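Local coordinates for protein kojibiose phosphorylase (Gut metagenome, PDB 6W0P) that belongs to glycoside hydrolase family 65 and combines a large N-terminal beta domain, a helical central catalytic domain and a small C-terminal beta domain, at residues A[25-30]-A[51-56]; A[46-51]-A[103-108]; A[691-696]-A[736-741]; A[720-725]-A[747-752]. One frame throughout, in Å; residues are numbered along the deposited sequence.

Overall arrangement
Near the N terminus, contact 1 closes a loop between the short helix 26-32 and residues 51-56. Contact 2 starts inside that loop, at 46-51, and closes only at 103-108. The two therefore cross along the chain, share Ser51 and touch. Together they tie helix 26-32 to the loops that flank the sheet strands of the N-terminal domain. Contacts 3 and 4 come after the helical central domain. Their segments also alternate: 691-696, 720-725, 736-741, 747-752. Contact 3 lies in a mixed sheet and contact 4 in an antiparallel one, and the two sheets pack on each other. The centres of contacts 1 and 3 are about 46 Å apart, on opposite sides of the chain's centre.

Contact 1: residues A[25-30]-A[51-56]; sequences KSMVSE and SGKQLI
Two hydrogen bonds join the start of helix 26-32 to the irregular segment 51-56. Ser26 OG donates to Lys53 O at 2.8 Å, almost in line with the C=O bond. With chi1 at 158°, the hydroxyl stands anti to its own N and reaches the loop. One turn further along the helix, Glu30 OE1 accepts from Leu55 N at 2.9 Å, through its syn lone pair. The Glu30 chain is extended beyond CG, which carries the carboxylate across to the loop backbone.

Arg43 binds at the same place: its NH2 forms a salt bridge with Glu30 OE1, and its NE hydrogen-bonds to Leu55 O. The arginine probably eases the approach of two acceptors, Glu30 OE1 and Leu55 O, which lie 3.0 Å apart.

A water extends the polar link. It donates to Glu30 OE2 at 2.6 Å and, over a longer distance, to Gln54 OE1. The carboxylate and amide planes are turned 44° from each other. Glu30 OE2 also comes within 3.2 Å of Gln54 CB.

The apolar part is small. Met27 bends at its last torsion, and its CE lies 3.9 Å from Leu55 CB. The Lys53 chain passes Met27 SD at a slant, with CG nearest, and its NZ hydrogen-bonds to Pro23 O.

The arrangement is a short helix docked by side chain to main chain on a loop, with Lys25 as the helix N-cap residue. It lies within the N-terminal domain of family 65.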
loop_
_atom_site.group_PDB
_atom_site.type_symbol
_atom_site.label_atom_id
_atom_site.label_comp_id
_atom_site.label_asym_id
_atom_site.label_seq_id
_atom_site.Cartn_x
_atom_site.Cartn_y
_atom_site.Cartn_z
ATOM N N LYS A 25 -22.136 -8.800 26.035
ATOM C CA LYS A 25 -20.730 -8.764 26.522
ATOM C C LYS A 25 -20.071 -10.131 26.355
ATOM O O LYS A 25 -19.014 -10.301 26.907
ATOM C CB LYS A 25 -20.675 -8.375 27.997
ATOM C CG LYS A 25 -21.382 -7.072 28.335
ATOM C CD LYS A 25 -20.897 -5.921 27.513
ATOM C CE LYS A 25 -21.546 -4.621 27.935
ATOM N NZ LYS A 25 -21.112 -3.486 27.081
ATOM N N SER A 26 -20.704 -11.066 25.644
ATOM C CA SER A 26 -20.260 -12.479 25.527
ATOM C C SER A 26 -18.755 -12.508 25.203
ATOM O O SER A 26 -18.007 -13.134 25.942
ATOM C CB SER A 26 -21.089 -13.227 24.497
ATOM O OG SER A 26 -20.399 -14.372 24.006
ATOM N N MET A 27 -18.326 -11.834 24.145
ATOM C CA MET A 27 -16.903 -11.866 23.728
ATOM C C MET A 27 -16.034 -10.978 24.636
ATOM O O MET A 27 -14.847 -11.291 24.783
ATOM C CB MET A 27 -16.761 -11.463 22.257
ATOM C CG MET A 27 -17.148 -12.620 21.289
ATOM S SD MET A 27 -17.007 -12.154 19.529
ATOM C CE MET A 27 -15.263 -11.727 19.453
ATOM N N VAL A 28 -16.605 -9.942 25.260
ATOM C CA VAL A 28 -15.875 -9.049 26.210
ATOM C C VAL A 28 -15.445 -9.891 27.412
ATOM O O VAL A 28 -14.274 -9.823 27.768
ATOM C CB VAL A 28 -16.713 -7.825 26.643
ATOM C CG1 VAL A 28 -16.092 -7.102 27.826
ATOM C CG2 VAL A 28 -16.918 -6.859 25.489
ATOM N N SER A 29 -16.367 -10.676 27.976
ATOM C CA SER A 29 -16.141 -11.563 29.140
ATOM C C SER A 29 -15.107 -12.625 28.762
ATOM O O SER A 29 -14.121 -12.793 29.491
ATOM C CB SER A 29 -17.444 -12.150 29.630
ATOM O OG SER A 29 -18.368 -11.111 29.969
ATOM N N GLU A 30 -15.289 -13.302 27.635
ATOM C CA GLU A 30 -14.285 -14.254 27.098
ATOM C C GLU A 30 -12.874 -13.646 27.221
ATOM O O GLU A 30 -11.927 -14.379 27.605
ATOM C CB GLU A 30 -14.555 -14.582 25.627
ATOM C CG GLU A 30 -15.749 -15.487 25.374
ATOM C CD GLU A 30 -15.957 -15.873 23.911
ATOM O OE1 GLU A 30 -15.341 -15.233 23.018
ATOM O OE2 GLU A 30 -16.746 -16.811 23.657
ATOM N N SER A 51 -24.232 -21.186 20.877
ATOM C CA SER A 51 -24.647 -20.880 19.484
ATOM C C SER A 51 -24.848 -19.362 19.344
ATOM O O SER A 51 -25.347 -18.930 18.302
ATOM C CB SER A 51 -25.879 -21.669 19.114
ATOM O OG SER A 51 -26.997 -21.221 19.866
ATOM N N GLY A 52 -24.482 -18.583 20.368
ATOM C CA GLY A 52 -24.398 -17.113 20.283
ATOM C C GLY A 52 -23.066 -16.718 19.677
ATOM O O GLY A 52 -22.297 -17.637 19.339
ATOM N N LYS A 53 -22.787 -15.421 19.547
ATOM C CA LYS A 53 -21.478 -14.927 19.049
ATOM C C LYS A 53 -20.410 -15.280 20.101
ATOM O O LYS A 53 -20.580 -14.989 21.286
ATOM C CB LYS A 53 -21.545 -13.440 18.648
ATOM C CG LYS A 53 -21.185 -12.426 19.722
ATOM C CD LYS A 53 -21.877 -11.059 19.588
ATOM C CE LYS A 53 -22.011 -10.330 20.916
ATOM N NZ LYS A 53 -22.821 -11.117 21.880
ATOM N N GLN A 54 -19.353 -15.944 19.678
ATOM C CA GLN A 54 -18.260 -16.368 20.576
ATOM C C GLN A 54 -17.000 -16.418 19.738
ATOM O O GLN A 54 -17.104 -16.569 18.491
ATOM C CB GLN A 54 -18.544 -17.728 21.223
ATOM C CG GLN A 54 -18.934 -18.831 20.241
ATOM C CD GLN A 54 -18.856 -20.199 20.887
ATOM O OE1 GLN A 54 -18.821 -20.345 22.117
ATOM N NE2 GLN A 54 -18.803 -21.214 20.053
ATOM N N LEU A 55 -15.866 -16.262 20.404
ATOM C CA LEU A 55 -14.548 -16.579 19.841
ATOM C C LEU A 55 -13.921 -17.602 20.781
ATOM O O LEU A 55 -13.420 -17.220 21.841
ATOM C CB LEU A 55 -13.697 -15.317 19.709
ATOM C CG LEU A 55 -12.322 -15.555 19.081
ATOM C CD1 LEU A 55 -12.446 -16.202 17.706
ATOM C CD2 LEU A 55 -11.529 -14.254 18.973
ATOM N N ILE A 56 -13.982 -18.863 20.380
ATOM C CA ILE A 56 -13.243 -19.986 21.020
ATOM C C ILE A 56 -11.765 -19.821 20.659
ATOM O O ILE A 56 -11.433 -19.660 19.453
ATOM C CB ILE A 56 -13.780 -21.361 20.599
ATOM C CG1 ILE A 56 -15.230 -21.555 21.054
ATOM C CG2 ILE A 56 -12.865 -22.434 21.145
ATOM C CD1 ILE A 56 -15.872 -22.841 20.575
HETATM O O HOH W 1 -18.424 -18.462 24.740
#

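Contact 2: residues A[46-51]-A[103-108]; sequences FDETYS and LDLNKV
Ser51 OG sits between Asp104 and Asn106 and bonds to both. It donates to Asp104 OD2 at 2.7 Å, using the syn lone pair of that oxygen. In turn it accepts from Asn106 ND2 at 3.1 Å, nearly in the plane of the amide. With chi1 at 68°, OG lies between its own N and carbonyl carbon, and OG and N of Ser51 can both reach the Asp104 carboxylate.

The other carboxylate oxygen, Asp104 OD1, takes two backbone N-H groups from opposite faces of its plane. Ser51 N reaches it across the contact at 3.3 Å. Asn106 N reaches it from within its own segment at 3.2 Å, and this closes an Asx turn. The aspartate thus shapes its own loop while holding the facing one, and four bonds from the two segments help fix the carboxylate and the serine. Both loops belong to the N-terminal domain of family 65, and 103-108 leads from strand 101-102 into strand 109-118.

The Tyr50 side chain crosses that of Asn106 at about a right angle. Its CE1 is 3.8 Å from Asn106 CB, and the ring and amide planes stand 67° apart. A water links Tyr50 OH and Asn106 OD1.

A second water joins the two segments. It donates to Glu48 OE2 and Thr49 O and accepts from Leu105 N at 2.7 Å. Arg126 holds the other oxygen of Glu48 by a salt bridge. Deeper still, Leu105 CD1 comes within 3.8 Å of Phe46 CE2, with the two side chains nearly perpendicular. Phe113 and Arg126, from the neighbouring strands, pack against both Phe46 and Leu105.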
loop_
_atom_site.group_PDB
_atom_site.type_symbol
_atom_site.label_atom_id
_atom_site.label_comp_id
_atom_site.label_asym_id
_atom_site.label_seq_id
_atom_site.Cartn_x
_atom_site.Cartn_y
_atom_site.Cartn_z
ATOM N N PHE A 46 -17.333 -20.448 26.827
ATOM C CA PHE A 46 -18.185 -21.506 27.414
ATOM C C PHE A 46 -17.664 -22.878 26.997
ATOM O O PHE A 46 -17.322 -23.079 25.823
ATOM C CB PHE A 46 -19.646 -21.317 26.989
ATOM C CG PHE A 46 -20.326 -20.129 27.620
ATOM C CD1 PHE A 46 -19.661 -19.315 28.532
ATOM C CD2 PHE A 46 -21.650 -19.848 27.337
ATOM C CE1 PHE A 46 -20.304 -18.242 29.138
ATOM C CE2 PHE A 46 -22.285 -18.769 27.933
ATOM C CZ PHE A 46 -21.617 -17.975 28.840
ATOM N N ASP A 47 -17.631 -23.797 27.957
ATOM C CA ASP A 47 -17.178 -25.198 27.759
ATOM C C ASP A 47 -18.202 -25.892 26.861
ATOM O O ASP A 47 -17.805 -26.389 25.815
ATOM C CB ASP A 47 -17.025 -25.893 29.106
ATOM C CG ASP A 47 -16.318 -24.999 30.104
ATOM O OD1 ASP A 47 -15.096 -25.151 30.233
ATOM O OD2 ASP A 47 -16.999 -24.135 30.717
ATOM N N GLU A 48 -19.469 -25.862 27.256
ATOM C CA GLU A 48 -20.593 -26.518 26.538
ATOM C C GLU A 48 -20.803 -25.808 25.203
ATOM O O GLU A 48 -20.256 -24.713 25.039
ATOM C CB GLU A 48 -21.877 -26.496 27.375
ATOM C CG GLU A 48 -22.521 -25.117 27.524
ATOM C CD GLU A 48 -21.909 -24.181 28.561
ATOM O OE1 GLU A 48 -20.901 -24.564 29.168
ATOM O OE2 GLU A 48 -22.433 -23.069 28.748
ATOM N N THR A 49 -21.587 -26.407 24.307
ATOM C CA THR A 49 -22.067 -25.760 23.051
ATOM C C THR A 49 -22.638 -24.365 23.361
ATOM O O THR A 49 -23.446 -24.228 24.285
ATOM C CB THR A 49 -23.086 -26.664 22.346
ATOM O OG1 THR A 49 -22.381 -27.838 21.945
ATOM C CG2 THR A 49 -23.750 -26.014 21.153
ATOM N N TYR A 50 -22.211 -23.343 22.626
ATOM C CA TYR A 50 -22.833 -21.994 22.674
ATOM C C TYR A 50 -22.993 -21.500 21.242
ATOM O O TYR A 50 -21.990 -21.457 20.496
ATOM C CB TYR A 50 -22.036 -21.006 23.532
ATOM C CG TYR A 50 -22.645 -19.624 23.649
ATOM C CD1 TYR A 50 -23.729 -19.372 24.476
ATOM C CD2 TYR A 50 -22.123 -18.550 22.948
ATOM C CE1 TYR A 50 -24.268 -18.101 24.609
ATOM C CE2 TYR A 50 -22.654 -17.277 23.062
ATOM C CZ TYR A 50 -23.728 -17.046 23.895
ATOM O OH TYR A 50 -24.239 -15.776 24.004
ATOM N N SER A 51 -24.232 -21.186 20.877
ATOM C CA SER A 51 -24.647 -20.880 19.484
ATOM C C SER A 51 -24.848 -19.362 19.344
ATOM O O SER A 51 -25.347 -18.930 18.302
ATOM C CB SER A 51 -25.879 -21.669 19.114
ATOM O OG SER A 51 -26.997 -21.221 19.866
ATOM N N LEU A 103 -27.608 -28.679 26.452
ATOM C CA LEU A 103 -27.241 -27.428 27.170
ATOM C C LEU A 103 -26.575 -26.451 26.184
ATOM O O LEU A 103 -25.524 -26.787 25.593
ATOM C CB LEU A 103 -26.327 -27.751 28.355
ATOM C CG LEU A 103 -25.912 -26.559 29.215
ATOM C CD1 LEU A 103 -27.108 -25.878 29.860
ATOM C CD2 LEU A 103 -24.941 -27.002 30.288
ATOM N N ASP A 104 -27.200 -25.290 26.008
ATOM C CA ASP A 104 -26.697 -24.148 25.205
ATOM C C ASP A 104 -27.379 -22.889 25.741
ATOM O O ASP A 104 -28.627 -22.798 25.581
ATOM C CB ASP A 104 -27.003 -24.352 23.717
ATOM C CG ASP A 104 -26.585 -23.172 22.850
ATOM O OD1 ASP A 104 -25.986 -22.235 23.408
ATOM O OD2 ASP A 104 -26.860 -23.206 21.627
ATOM N N LEU A 105 -26.634 -21.980 26.376
ATOM C CA LEU A 105 -27.243 -20.851 27.142
ATOM C C LEU A 105 -27.837 -19.809 26.187
ATOM O O LEU A 105 -28.583 -18.978 26.663
ATOM C CB LEU A 105 -26.213 -20.222 28.079
ATOM C CG LEU A 105 -25.745 -21.100 29.243
ATOM C CD1 LEU A 105 -24.895 -20.283 30.212
ATOM C CD2 LEU A 105 -26.911 -21.743 29.966
ATOM N N ASN A 106 -27.533 -19.862 24.889
ATOM C CA ASN A 106 -28.173 -19.004 23.851
ATOM C C ASN A 106 -29.597 -19.509 23.539
ATOM O O ASN A 106 -30.368 -18.717 23.005
ATOM C CB ASN A 106 -27.326 -18.933 22.576
ATOM C CG ASN A 106 -27.815 -17.903 21.572
ATOM O OD1 ASN A 106 -27.904 -16.718 21.885
ATOM N ND2 ASN A 106 -28.139 -18.350 20.364
ATOM N N LYS A 107 -29.941 -20.754 23.884
ATOM C CA LYS A 107 -31.266 -21.369 23.581
ATOM C C LYS A 107 -32.042 -21.719 24.858
ATOM O O LYS A 107 -33.220 -21.418 24.907
ATOM C CB LYS A 107 -31.080 -22.601 22.687
ATOM C CG LYS A 107 -30.698 -22.273 21.248
ATOM C CD LYS A 107 -30.512 -23.491 20.357
ATOM C CE LYS A 107 -29.934 -23.118 19.002
ATOM N NZ LYS A 107 -29.833 -24.288 18.093
ATOM N N VAL A 108 -31.420 -22.324 25.863
ATOM C CA VAL A 108 -32.166 -22.995 26.973
ATOM C C VAL A 108 -32.618 -21.958 28.010
ATOM O O VAL A 108 -32.222 -20.797 27.908
ATOM C CB VAL A 108 -31.332 -24.130 27.602
ATOM C CG1 VAL A 108 -30.929 -25.171 26.554
ATOM C CG2 VAL A 108 -30.112 -23.601 28.350
HETATM O O HOH W 2 -23.933 -22.274 26.552
HETATM O O HOH W 3 -23.564 -28.744 25.404
HETATM O O HOH W 4 -26.960 -15.818 24.195
#

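Contact 3: residues A[691-696]-A[736-741]; sequences NLTPTS and NVYGKK
Leu692 O is approached by several groups. Tyr738 N donates to it at 3.2 Å, in the carbonyl plane. A water stands 2.9 Å from Leu692 O and also accepts from Gly739 N. The CA-H of Val737 adds a weak contact to the same oxygen. The N-H of the same residue, Leu692 N, donates to Asn736 O at 2.8 Å. These bonds pair 691-692 with 736-737 as parallel strands.

Asn691 and Asn736 are partners in this register. Their side chains lie side by side and point the same way, with the amide planes only 10° apart. Asn691 OD1 lies 3.5 Å from Asn736 CB.

Beyond the paired strands, Tyr738 takes over. With chi1 at -62°, its CG stands anti to the carbonyl carbon, and the ring reaches past Thr693 to Pro694. Its OH donates to Pro694 O at 2.6 Å. The oxygen lies at the edge of the ring, in its plane, while the donor is tilted 20° from the carbonyl plane. Pro694 CD rests 3.6 Å from Tyr738 CZ. Tyr738 has positive phi, as the first central residue of a type I' turn does. That turn, from Val737 to Lys740, makes the tight hairpin between strands 733-737 and 740-744.

Strand 689-692 is paired on its other edge with strand 684-686. Leu692 and Val737 share one face of this mixed sheet and pack on Ile725 of strand 722-726. Pro694 and Tyr738 both meet Val723, and Tyr738 also meets Ile750.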
loop_
_atom_site.group_PDB
_atom_site.type_symbol
_atom_site.label_atom_id
_atom_site.label_comp_id
_atom_site.label_asym_id
_atom_site.label_seq_id
_atom_site.Cartn_x
_atom_site.Cartn_y
_atom_site.Cartn_z
ATOM N N ASN A 691 15.919 6.313 43.296
ATOM C CA ASN A 691 15.236 7.582 43.620
ATOM C C ASN A 691 13.720 7.357 43.647
ATOM O O ASN A 691 13.196 6.609 42.793
ATOM C CB ASN A 691 15.553 8.688 42.606
ATOM C CG ASN A 691 16.959 9.254 42.694
ATOM O OD1 ASN A 691 17.112 10.443 42.926
ATOM N ND2 ASN A 691 17.976 8.426 42.502
ATOM N N LEU A 692 13.045 8.029 44.580
ATOM C CA LEU A 692 11.566 8.151 44.662
ATOM C C LEU A 692 11.222 9.626 44.863
ATOM O O LEU A 692 12.009 10.307 45.545
ATOM C CB LEU A 692 11.046 7.327 45.845
ATOM C CG LEU A 692 11.293 5.820 45.769
ATOM C CD1 LEU A 692 10.869 5.145 47.073
ATOM C CD2 LEU A 692 10.546 5.219 44.600
ATOM N N THR A 693 10.132 10.090 44.237
ATOM C CA THR A 693 9.509 11.424 44.439
ATOM C C THR A 693 8.004 11.241 44.479
ATOM O O THR A 693 7.310 11.584 43.528
ATOM C CB THR A 693 9.867 12.415 43.325
ATOM O OG1 THR A 693 11.278 12.389 43.181
ATOM C CG2 THR A 693 9.412 13.829 43.622
ATOM N N PRO A 694 7.471 10.599 45.531
ATOM C CA PRO A 694 6.053 10.253 45.570
ATOM C C PRO A 694 5.114 11.471 45.610
ATOM O O PRO A 694 5.307 12.371 46.415
ATOM C CB PRO A 694 5.937 9.363 46.816
ATOM C CG PRO A 694 7.336 8.845 47.030
ATOM C CD PRO A 694 8.216 10.021 46.652
ATOM N N THR A 695 4.135 11.471 44.702
ATOM C CA THR A 695 3.070 12.497 44.592
ATOM C C THR A 695 1.715 11.792 44.717
ATOM O O THR A 695 1.682 10.553 44.711
ATOM C CB THR A 695 3.229 13.297 43.294
ATOM O OG1 THR A 695 3.345 12.380 42.202
ATOM C CG2 THR A 695 4.432 14.218 43.323
ATOM N N SER A 696 0.641 12.559 44.829
ATOM C CA SER A 696 -0.698 12.070 45.239
ATOM C C SER A 696 -1.542 11.808 43.994
ATOM O O SER A 696 -1.469 12.613 43.037
ATOM C CB SER A 696 -1.385 13.079 46.140
ATOM O OG SER A 696 -0.665 13.263 47.348
ATOM N N ASN A 736 17.296 7.713 47.542
ATOM C CA ASN A 736 17.161 9.175 47.392
ATOM C C ASN A 736 15.662 9.495 47.359
ATOM O O ASN A 736 14.978 9.002 46.420
ATOM C CB ASN A 736 17.972 9.591 46.164
ATOM C CG ASN A 736 18.256 11.064 46.172
ATOM O OD1 ASN A 736 17.321 11.852 46.222
ATOM N ND2 ASN A 736 19.526 11.429 46.171
ATOM N N VAL A 737 15.135 10.193 48.371
ATOM C CA VAL A 737 13.685 10.549 48.450
ATOM C C VAL A 737 13.535 12.074 48.566
ATOM O O VAL A 737 14.096 12.685 49.526
ATOM C CB VAL A 737 12.941 9.819 49.591
ATOM C CG1 VAL A 737 11.435 9.972 49.465
ATOM C CG2 VAL A 737 13.282 8.335 49.662
ATOM N N TYR A 738 12.786 12.672 47.631
ATOM C CA TYR A 738 12.564 14.135 47.552
ATOM C C TYR A 738 13.941 14.814 47.498
ATOM O O TYR A 738 14.106 15.892 48.059
ATOM C CB TYR A 738 11.696 14.621 48.718
ATOM C CG TYR A 738 10.305 14.030 48.749
ATOM C CD1 TYR A 738 9.477 14.087 47.634
ATOM C CD2 TYR A 738 9.810 13.397 49.877
ATOM C CE1 TYR A 738 8.197 13.556 47.641
ATOM C CE2 TYR A 738 8.534 12.856 49.896
ATOM C CZ TYR A 738 7.724 12.927 48.775
ATOM O OH TYR A 738 6.470 12.370 48.781
ATOM N N GLY A 739 14.909 14.167 46.830
ATOM C CA GLY A 739 16.242 14.725 46.558
ATOM C C GLY A 739 17.209 14.602 47.723
ATOM O O GLY A 739 18.326 15.126 47.563
ATOM N N LYS A 740 16.839 13.931 48.829
ATOM C CA LYS A 740 17.746 13.674 49.995
ATOM C C LYS A 740 18.133 12.188 50.043
ATOM O O LYS A 740 17.254 11.317 49.782
ATOM C CB LYS A 740 17.100 14.066 51.331
ATOM C CG LYS A 740 16.388 15.418 51.363
ATOM C CD LYS A 740 17.115 16.497 52.141
ATOM C CE LYS A 740 16.709 17.905 51.743
ATOM N NZ LYS A 740 15.239 18.112 51.828
ATOM N N LYS A 741 19.388 11.909 50.400
ATOM C CA LYS A 741 19.973 10.548 50.417
ATOM C C LYS A 741 19.877 9.941 51.821
ATOM O O LYS A 741 20.579 10.417 52.740
ATOM C CB LYS A 741 21.430 10.547 49.956
ATOM C CG LYS A 741 22.051 9.158 49.994
ATOM C CD LYS A 741 23.053 8.862 48.899
ATOM C CE LYS A 741 24.460 8.667 49.418
ATOM N NZ LYS A 741 25.369 8.205 48.335
HETATM O O HOH W 5 14.396 11.872 44.968
#

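Contact 4: residues A[720-725]-A[747-752]; sequences KDNVII and KLEIKR
Ile724 lies alongside both Lys747 and Glu749, and all three side chains point the same way. Ile724 CG1 is 4.0 Å from Glu749 CG, and Ile724 CG2 is 3.4 Å from Lys747 NZ. The lysine bends at chi4 (70°), which turns NZ toward Ile724 CG2 and the Glu749 carboxylate. There it forms a salt bridge with Glu749 OE1 at 3.0 Å. The charged pair lies next to Ile724.

Asn722 stands on the same face, opposite Lys751. Its ND2 lies 3.8 Å from Lys751 CG and makes a weak hydrogen bond to Ile750 O.

Strand segments 722-725 and 747-751 run antiparallel, with 167° between their directions. Val723 with Ile750 and Ile725 with Leu748 are the hydrogen-bonded pairs. Each is joined in both directions, and Ile750 N reaches Val723 O at 2.8 Å along an almost straight N-H path (178°). Strand 747-751 is the outermost strand, within this chain, of a five-stranded antiparallel sheet, with strand 303-305 at the other edge.

The side chains of Val723, Ile725, Leu748 and Ile750 project from the other face. Ile725 CB and Leu748 CB are 4.2 Å apart, and both residues rest on Ile735. Ile750 packs on Val737 and Tyr742 of the second sheet.

Arg752 crosses Val723 at about a right angle. Its CG lies 4.0 Å from Val723 CG2. Arg752 N also donates to Asp721 O, from above the carbonyl plane. The guanidinium runs by Lys720 O, and its NH1 hydrogen-bonds to Asp719 O and Ser696 OG.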
loop_
_atom_site.group_PDB
_atom_site.type_symbol
_atom_site.label_atom_id
_atom_site.label_comp_id
_atom_site.label_asym_id
_atom_site.label_seq_id
_atom_site.Cartn_x
_atom_site.Cartn_y
_atom_site.Cartn_z
ATOM N N LYS A 720 -1.237 11.040 52.575
ATOM C CA LYS A 720 -1.238 12.522 52.442
ATOM C C LYS A 720 -0.012 13.107 53.184
ATOM O O LYS A 720 0.590 14.060 52.650
ATOM C CB LYS A 720 -2.581 13.103 52.916
ATOM C CG LYS A 720 -2.791 13.155 54.429
ATOM C CD LYS A 720 -4.232 13.417 54.907
ATOM C CE LYS A 720 -4.545 14.891 55.102
ATOM N NZ LYS A 720 -5.947 15.102 55.537
ATOM N N ASP A 721 0.365 12.527 54.333
ATOM C CA ASP A 721 1.328 13.110 55.311
ATOM C C ASP A 721 2.704 12.443 55.220
ATOM O O ASP A 721 3.663 13.113 55.559
ATOM C CB ASP A 721 0.827 12.943 56.747
ATOM C CG ASP A 721 -0.587 13.464 56.967
ATOM O OD1 ASP A 721 -0.920 14.524 56.372
ATOM O OD2 ASP A 721 -1.351 12.798 57.710
ATOM N N ASN A 722 2.795 11.171 54.802
ATOM C CA ASN A 722 4.032 10.359 54.945
ATOM C C ASN A 722 4.287 9.464 53.718
ATOM O O ASN A 722 3.345 9.046 53.035
ATOM C CB ASN A 722 4.001 9.530 56.233
ATOM C CG ASN A 722 4.218 10.385 57.466
ATOM O OD1 ASN A 722 3.299 10.579 58.250
ATOM N ND2 ASN A 722 5.409 10.936 57.624
ATOM N N VAL A 723 5.567 9.246 53.461
ATOM C CA VAL A 723 6.126 8.135 52.672
ATOM C C VAL A 723 6.764 7.189 53.675
ATOM O O VAL A 723 7.621 7.638 54.403
ATOM C CB VAL A 723 7.138 8.646 51.639
ATOM C CG1 VAL A 723 7.707 7.509 50.818
ATOM C CG2 VAL A 723 6.507 9.696 50.750
ATOM N N ILE A 724 6.312 5.941 53.707
ATOM C CA ILE A 724 6.875 4.860 54.552
ATOM C C ILE A 724 7.443 3.827 53.579
ATOM O O ILE A 724 6.688 3.356 52.683
ATOM C CB ILE A 724 5.784 4.302 55.503
ATOM C CG1 ILE A 724 5.223 5.410 56.396
ATOM C CG2 ILE A 724 6.270 3.116 56.334
ATOM C CD1 ILE A 724 3.815 5.122 56.900
ATOM N N ILE A 725 8.726 3.521 53.734
ATOM C CA ILE A 725 9.518 2.588 52.891
ATOM C C ILE A 725 10.068 1.529 53.839
ATOM O O ILE A 725 10.681 1.939 54.874
ATOM C CB ILE A 725 10.647 3.329 52.150
ATOM C CG1 ILE A 725 10.114 4.458 51.257
ATOM C CG2 ILE A 725 11.511 2.357 51.372
ATOM C CD1 ILE A 725 11.136 5.525 50.955
ATOM N N LYS A 747 13.407 0.446 57.915
ATOM C CA LYS A 747 12.233 1.347 57.824
ATOM C C LYS A 747 12.687 2.796 57.676
ATOM O O LYS A 747 13.642 3.220 58.399
ATOM C CB LYS A 747 11.381 1.161 59.075
ATOM C CG LYS A 747 10.066 1.918 59.136
ATOM C CD LYS A 747 9.176 1.350 60.251
ATOM C CE LYS A 747 8.047 2.258 60.683
ATOM N NZ LYS A 747 7.026 2.361 59.612
ATOM N N LEU A 748 12.018 3.508 56.765
ATOM C CA LEU A 748 12.104 4.977 56.570
ATOM C C LEU A 748 10.685 5.561 56.656
ATOM O O LEU A 748 9.789 5.071 55.947
ATOM C CB LEU A 748 12.732 5.251 55.198
ATOM C CG LEU A 748 14.208 5.631 55.189
ATOM C CD1 LEU A 748 15.049 4.705 56.061
ATOM C CD2 LEU A 748 14.739 5.628 53.777
ATOM N N GLU A 749 10.511 6.607 57.455
ATOM C CA GLU A 749 9.236 7.358 57.603
ATOM C C GLU A 749 9.542 8.805 57.236
ATOM O O GLU A 749 10.209 9.453 58.048
ATOM C CB GLU A 749 8.748 7.218 59.048
ATOM C CG GLU A 749 7.251 7.261 59.239
ATOM C CD GLU A 749 6.782 6.459 60.454
ATOM O OE1 GLU A 749 6.958 5.206 60.467
ATOM O OE2 GLU A 749 6.272 7.081 61.406
ATOM N N ILE A 750 9.168 9.256 56.036
ATOM C CA ILE A 750 9.524 10.619 55.526
ATOM C C ILE A 750 8.251 11.459 55.434
ATOM O O ILE A 750 7.327 11.010 54.763
ATOM C CB ILE A 750 10.264 10.527 54.179
ATOM C CG1 ILE A 750 11.581 9.767 54.338
ATOM C CG2 ILE A 750 10.489 11.907 53.573
ATOM C CD1 ILE A 750 12.278 9.472 53.034
ATOM N N LYS A 751 8.222 12.626 56.092
ATOM C CA LYS A 751 7.101 13.607 56.012
ATOM C C LYS A 751 7.097 14.242 54.624
ATOM O O LYS A 751 8.176 14.382 54.049
ATOM C CB LYS A 751 7.202 14.720 57.063
ATOM C CG LYS A 751 6.945 14.269 58.489
ATOM C CD LYS A 751 6.819 15.415 59.479
ATOM C CE LYS A 751 7.751 15.277 60.666
ATOM N NZ LYS A 751 7.475 14.041 61.439
ATOM N N ARG A 752 5.926 14.632 54.123
ATOM C CA ARG A 752 5.788 15.209 52.759
ATOM C C ARG A 752 5.805 16.748 52.847
ATOM O O ARG A 752 5.002 17.327 53.574
ATOM C CB ARG A 752 4.548 14.587 52.104
ATOM C CG ARG A 752 4.713 13.098 51.803
ATOM C CD ARG A 752 3.617 12.466 50.970
ATOM N NE ARG A 752 3.409 13.207 49.731
ATOM C CZ ARG A 752 2.307 13.163 48.991
ATOM N NH1 ARG A 752 1.308 12.361 49.327
ATOM N NH2 ARG A 752 2.215 13.918 47.911
#